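RTX toxin RtxA (Vibrio vulnificus MO6-24/O, PDB 6IMP) is a toxin that includes an alpha/beta hydrolase effector domain, which probably acts as a hydrolase of unknown substrate. Local coordinates at residues A[179-193]-A[236-248]. Sequence-based numbering, arbitrary orientation.
Sequences MGGPIAADLARYAAQ and QFSVEKNLKGLPK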
loop_
_atom_site.group_PDB
_atom_site.type_symbol
_atom_site.label_atom_id
_atom_site.label_comp_id
_atom_site.label_asym_id
_atom_site.label_seq_id
_atom_site.Cartn_x
_atom_site.Cartn_y
_atom_site.Cartn_z
ATOM N N MET A 179 4.811 -3.969 0.505
ATOM C CA MET A 179 5.444 -2.685 0.914
ATOM C C MET A 179 4.415 -1.659 1.375
ATOM O O MET A 179 4.708 -0.829 2.216
ATOM C CB MET A 179 6.266 -2.085 -0.228
ATOM C CG MET A 179 6.868 -0.699 0.037
ATOM S SD MET A 179 8.046 -0.212 -1.265
ATOM C CE MET A 179 6.952 0.708 -2.333
ATOM N N GLY A 180 3.224 -1.708 0.789
ATOM C CA GLY A 180 2.058 -0.983 1.309
ATOM C C GLY A 180 1.784 -1.258 2.782
ATOM O O GLY A 180 1.332 -0.379 3.508
ATOM N N GLY A 181 2.079 -2.476 3.225
ATOM C CA GLY A 181 1.990 -2.849 4.651
ATOM C C GLY A 181 2.525 -1.814 5.639
ATOM O O GLY A 181 1.749 -1.183 6.342
ATOM N N PRO A 182 3.859 -1.644 5.700
ATOM C CA PRO A 182 4.491 -0.648 6.573
ATOM C C PRO A 182 4.083 0.797 6.258
ATOM O O PRO A 182 4.002 1.628 7.163
ATOM C CB PRO A 182 5.986 -0.839 6.297
ATOM C CG PRO A 182 6.047 -1.467 4.945
ATOM C CD PRO A 182 4.851 -2.351 4.873
ATOM N N ILE A 183 3.835 1.101 4.987
ATOM C CA ILE A 183 3.372 2.441 4.629
ATOM C C ILE A 183 2.015 2.705 5.269
ATOM O O ILE A 183 1.793 3.749 5.887
ATOM C CB ILE A 183 3.248 2.632 3.112
ATOM C CG1 ILE A 183 4.623 2.515 2.454
ATOM C CG2 ILE A 183 2.651 3.999 2.815
ATOM C CD1 ILE A 183 4.568 2.291 0.956
ATOM N N ALA A 184 1.110 1.754 5.077
ATOM C CA ALA A 184 -0.218 1.814 5.658
ATOM C C ALA A 184 -0.135 1.995 7.177
ATOM O O ALA A 184 -0.931 2.720 7.773
ATOM C CB ALA A 184 -0.990 0.556 5.307
ATOM N N ALA A 185 0.841 1.346 7.796
ATOM C CA ALA A 185 1.047 1.494 9.230
ATOM C C ALA A 185 1.346 2.940 9.591
ATOM O O ALA A 185 0.731 3.470 10.500
ATOM C CB ALA A 185 2.152 0.571 9.733
ATOM N N ASP A 186 2.247 3.593 8.856
ATOM C CA ASP A 186 2.560 5.007 9.131
ATOM C C ASP A 186 1.334 5.918 8.936
ATOM O O ASP A 186 1.085 6.811 9.754
ATOM C CB ASP A 186 3.744 5.513 8.295
ATOM C CG ASP A 186 4.435 6.740 8.923
ATOM O OD1 ASP A 186 3.759 7.568 9.578
ATOM O OD2 ASP A 186 5.666 6.870 8.767
ATOM N N LEU A 187 0.562 5.683 7.883
ATOM C CA LEU A 187 -0.668 6.443 7.694
ATOM C C LEU A 187 -1.574 6.246 8.905
ATOM O O LEU A 187 -2.018 7.209 9.526
ATOM C CB LEU A 187 -1.398 6.029 6.419
ATOM C CG LEU A 187 -2.590 6.924 6.044
ATOM C CD1 LEU A 187 -2.150 8.350 5.765
ATOM C CD2 LEU A 187 -3.313 6.374 4.829
ATOM N N ALA A 188 -1.797 4.993 9.278
ATOM C CA ALA A 188 -2.691 4.694 10.388
ATOM C C ALA A 188 -2.300 5.529 11.609
ATOM O O ALA A 188 -3.155 6.119 12.264
ATOM C CB ALA A 188 -2.666 3.207 10.717
ATOM N N ARG A 189 -0.994 5.618 11.864
ATOM C CA ARG A 189 -0.462 6.395 12.985
ATOM C C ARG A 189 -0.836 7.860 12.833
ATOM O O ARG A 189 -1.587 8.409 13.649
ATOM C CB ARG A 189 1.065 6.250 13.069
ATOM C CG ARG A 189 1.726 7.114 14.130
ATOM C CD ARG A 189 3.107 6.586 14.485
ATOM N NE ARG A 189 4.098 6.844 13.432
ATOM C CZ ARG A 189 5.272 6.215 13.315
ATOM N NH1 ARG A 189 5.622 5.253 14.163
ATOM N NH2 ARG A 189 6.090 6.525 12.320
ATOM N N TYR A 190 -0.359 8.465 11.752
ATOM C CA TYR A 190 -0.627 9.866 11.484
ATOM C C TYR A 190 -2.120 10.234 11.626
ATOM O O TYR A 190 -2.435 11.301 12.140
ATOM C CB TYR A 190 -0.084 10.261 10.103
ATOM C CG TYR A 190 -0.742 11.473 9.491
ATOM C CD1 TYR A 190 -1.879 11.339 8.726
ATOM C CD2 TYR A 190 -0.227 12.743 9.677
ATOM C CE1 TYR A 190 -2.496 12.438 8.150
ATOM C CE2 TYR A 190 -0.843 13.856 9.117
ATOM C CZ TYR A 190 -1.977 13.695 8.349
ATOM O OH TYR A 190 -2.608 14.774 7.772
ATOM N N ALA A 191 -3.023 9.352 11.202
ATOM C CA ALA A 191 -4.461 9.684 11.175
ATOM C C ALA A 191 -5.057 9.783 12.572
ATOM O O ALA A 191 -5.853 10.682 12.852
ATOM C CB ALA A 191 -5.235 8.674 10.352
ATOM N N ALA A 192 -4.670 8.856 13.442
ATOM C CA ALA A 192 -5.128 8.860 14.833
ATOM C C ALA A 192 -4.399 9.938 15.619
ATOM O O ALA A 192 -4.963 10.576 16.513
ATOM C CB ALA A 192 -4.897 7.498 15.467
ATOM N N GLN A 193 -3.140 10.140 15.253
ATOM C CA GLN A 193 -2.297 11.191 15.826
ATOM C C GLN A 193 -2.682 12.617 15.433
ATOM O O GLN A 193 -2.156 13.576 15.981
ATOM C CB GLN A 193 -0.847 10.928 15.436
ATOM C CG GLN A 193 -0.175 9.986 16.408
ATOM C CD GLN A 193 0.210 10.700 17.685
ATOM O OE1 GLN A 193 0.163 11.934 17.757
ATOM N NE2 GLN A 193 0.587 9.934 18.703
ATOM N N GLN A 236 14.057 0.896 7.747
ATOM C CA GLN A 236 13.252 1.328 6.614
ATOM C C GLN A 236 12.047 0.405 6.401
ATOM O O GLN A 236 12.185 -0.830 6.296
ATOM C CB GLN A 236 14.101 1.398 5.346
ATOM C CG GLN A 236 15.309 2.310 5.484
ATOM C CD GLN A 236 15.689 3.020 4.193
ATOM O OE1 GLN A 236 16.856 3.025 3.808
ATOM N NE2 GLN A 236 14.714 3.663 3.545
ATOM N N PHE A 237 10.864 1.017 6.343
ATOM C CA PHE A 237 9.607 0.292 6.154
ATOM C C PHE A 237 9.420 -0.820 7.195
ATOM O O PHE A 237 8.951 -1.913 6.863
ATOM C CB PHE A 237 9.531 -0.325 4.747
ATOM C CG PHE A 237 9.695 0.657 3.621
ATOM C CD1 PHE A 237 8.637 1.463 3.220
ATOM C CD2 PHE A 237 10.877 0.706 2.898
ATOM C CE1 PHE A 237 8.776 2.340 2.157
ATOM C CE2 PHE A 237 11.024 1.575 1.829
ATOM C CZ PHE A 237 9.967 2.386 1.449
ATOM N N SER A 238 9.790 -0.545 8.446
ATOM C CA SER A 238 9.485 -1.460 9.547
ATOM C C SER A 238 8.046 -1.231 10.018
ATOM O O SER A 238 7.686 -0.114 10.401
ATOM C CB SER A 238 10.461 -1.266 10.709
ATOM O OG SER A 238 9.984 -1.896 11.891
ATOM N N VAL A 239 7.228 -2.287 9.965
ATOM C CA VAL A 239 5.822 -2.219 10.417
ATOM C C VAL A 239 5.755 -1.839 11.897
ATOM O O VAL A 239 4.992 -0.956 12.290
ATOM C CB VAL A 239 5.094 -3.574 10.230
ATOM C CG1 VAL A 239 3.711 -3.547 10.871
ATOM C CG2 VAL A 239 4.977 -3.924 8.758
ATOM N N GLU A 240 6.537 -2.567 12.694
ATOM C CA GLU A 240 6.733 -2.309 14.129
ATOM C C GLU A 240 7.035 -0.832 14.414
ATOM O O GLU A 240 6.287 -0.160 15.147
ATOM C CB GLU A 240 7.889 -3.185 14.645
ATOM C CG GLU A 240 7.689 -3.782 16.032
ATOM C CD GLU A 240 8.726 -4.850 16.361
ATOM O OE1 GLU A 240 9.169 -5.568 15.430
ATOM O OE2 GLU A 240 9.097 -4.976 17.549
ATOM N N LYS A 241 8.112 -0.336 13.800
ATOM C CA LYS A 241 8.574 1.046 13.981
ATOM C C LYS A 241 7.505 2.056 13.553
ATOM O O LYS A 241 7.203 3.003 14.285
ATOM C CB LYS A 241 9.865 1.271 13.189
ATOM C CG LYS A 241 10.487 2.661 13.319
ATOM C CD LYS A 241 11.958 2.639 12.901
ATOM C CE LYS A 241 12.400 3.919 12.208
ATOM N NZ LYS A 241 12.304 5.105 13.102
ATOM N N ASN A 242 6.915 1.826 12.382
ATOM C CA ASN A 242 5.869 2.699 11.856
ATOM C C ASN A 242 4.544 2.619 12.660
ATOM O O ASN A 242 3.648 3.448 12.467
ATOM C CB ASN A 242 5.579 2.358 10.389
ATOM C CG ASN A 242 6.752 2.635 9.461
ATOM O OD1 ASN A 242 7.924 2.476 9.823
ATOM N ND2 ASN A 242 6.432 2.997 8.229
ATOM N N LEU A 243 4.399 1.606 13.516
ATOM C CA LEU A 243 3.154 1.422 14.293
ATOM C C LEU A 243 3.191 2.107 15.658
ATOM O O LEU A 243 2.134 2.336 16.267
ATOM C CB LEU A 243 2.851 -0.068 14.495
ATOM C CG LEU A 243 1.967 -0.769 13.464
ATOM C CD1 LEU A 243 1.832 -2.249 13.816
ATOM C CD2 LEU A 243 0.595 -0.116 13.383
ATOM N N LYS A 244 4.405 2.394 16.145
ATOM C CA LYS A 244 4.617 2.934 17.495
ATOM C C LYS A 244 3.917 4.263 17.660
ATOM O O LYS A 244 4.246 5.220 16.982
ATOM C CB LYS A 244 6.103 3.138 17.779
ATOM C CG LYS A 244 6.883 1.852 17.969
ATOM C CD LYS A 244 8.307 2.114 18.453
ATOM C CE LYS A 244 8.373 2.374 19.956
ATOM N NZ LYS A 244 9.472 1.599 20.606
ATOM N N GLY A 245 2.959 4.317 18.575
ATOM C CA GLY A 245 2.249 5.550 18.863
ATOM C C GLY A 245 0.894 5.506 18.220
ATOM O O GLY A 245 0.116 6.466 18.308
ATOM N N LEU A 246 0.616 4.394 17.543
ATOM C CA LEU A 246 -0.747 4.032 17.241
ATOM C C LEU A 246 -1.406 3.607 18.546
ATOM O O LEU A 246 -0.808 2.838 19.313
ATOM C CB LEU A 246 -0.814 2.894 16.224
ATOM C CG LEU A 246 -2.223 2.666 15.676
ATOM C CD1 LEU A 246 -2.688 3.838 14.818
ATOM C CD2 LEU A 246 -2.274 1.372 14.882
ATOM N N PRO A 247 -2.613 4.146 18.832
ATOM C CA PRO A 247 -3.483 3.569 19.851
ATOM C C PRO A 247 -3.576 2.044 19.726
ATOM O O PRO A 247 -4.043 1.534 18.703
ATOM C CB PRO A 247 -4.851 4.229 19.566
ATOM C CG PRO A 247 -4.637 5.182 18.422
ATOM C CD PRO A 247 -3.166 5.413 18.330
ATOM N N LYS A 248 -3.147 1.330 20.765
ATOM C CA LYS A 248 -2.948 -0.124 20.681
ATOM C C LYS A 248 -4.258 -0.924 20.673
ATOM O O LYS A 248 -4.249 -2.139 20.482
ATOM C CB LYS A 248 -2.038 -0.593 21.811
ATOM C CG LYS A 248 -0.655 0.043 21.771
ATOM C CD LYS A 248 0.374 -0.774 22.540
ATOM C CE LYS A 248 1.417 0.115 23.205
ATOM N NZ LYS A 248 2.719 -0.583 23.407
#
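Arg189 reaches across from helix 180-192 to the C-terminal end of the short, weakly bonded helix 239-243, where backbone carbonyls gather. Its chain bends at chi3 (73°), which turns the guanidinium over that end. NH1 donates to Lys241 O at 2.8 Å, on a lone pair in the carbonyl plane, and to Lys244 O at 3.1 Å, while Asn242 O lies over one face of the group without a hydrogen bond. A long, multiply donating cation suits such a cluster of acceptors, and Asp186, one turn back on the same helix, adds a salt bridge from OD2 to Arg189 NH2.

Asn242 lies with its amide roughly perpendicular to the Asp186 carboxylate, the two planes 75° apart. Its ND2 donates a weak hydrogen bond to Pro182 O at 3.0 Å, its stronger polar partner being the hydroxyl of Tyr151 on helix 147-164, so the buried amide links three parts of the fold.

Helix 180-192 follows strand 172-177 through a turn that fits the nucleophile elbow of alpha/beta hydrolases, and helix 239-243 runs nearly parallel to it, 10° apart with axes 8.0 Å from each other. Small residues permit this approach: Ala185 CB sits against Leu243 CG, and farther along Leu246 puts CD1 against Ala188 CB and Ala192 CB. Pro182, in the first turn where its missing N-H costs little, sets CG 3.7 Å from Phe237 CB, and its ring crosses the Val239 side chain at about a right angle, CB meeting CG2.

At the N-terminal end of helix 180-192, the polarisable sulfur Met179 SD lies over the face of the Phe237 ring, 4.5 Å from its centroid, a Met-aromatic contact, while Ile183 CG1 meets the ring edge at CE1.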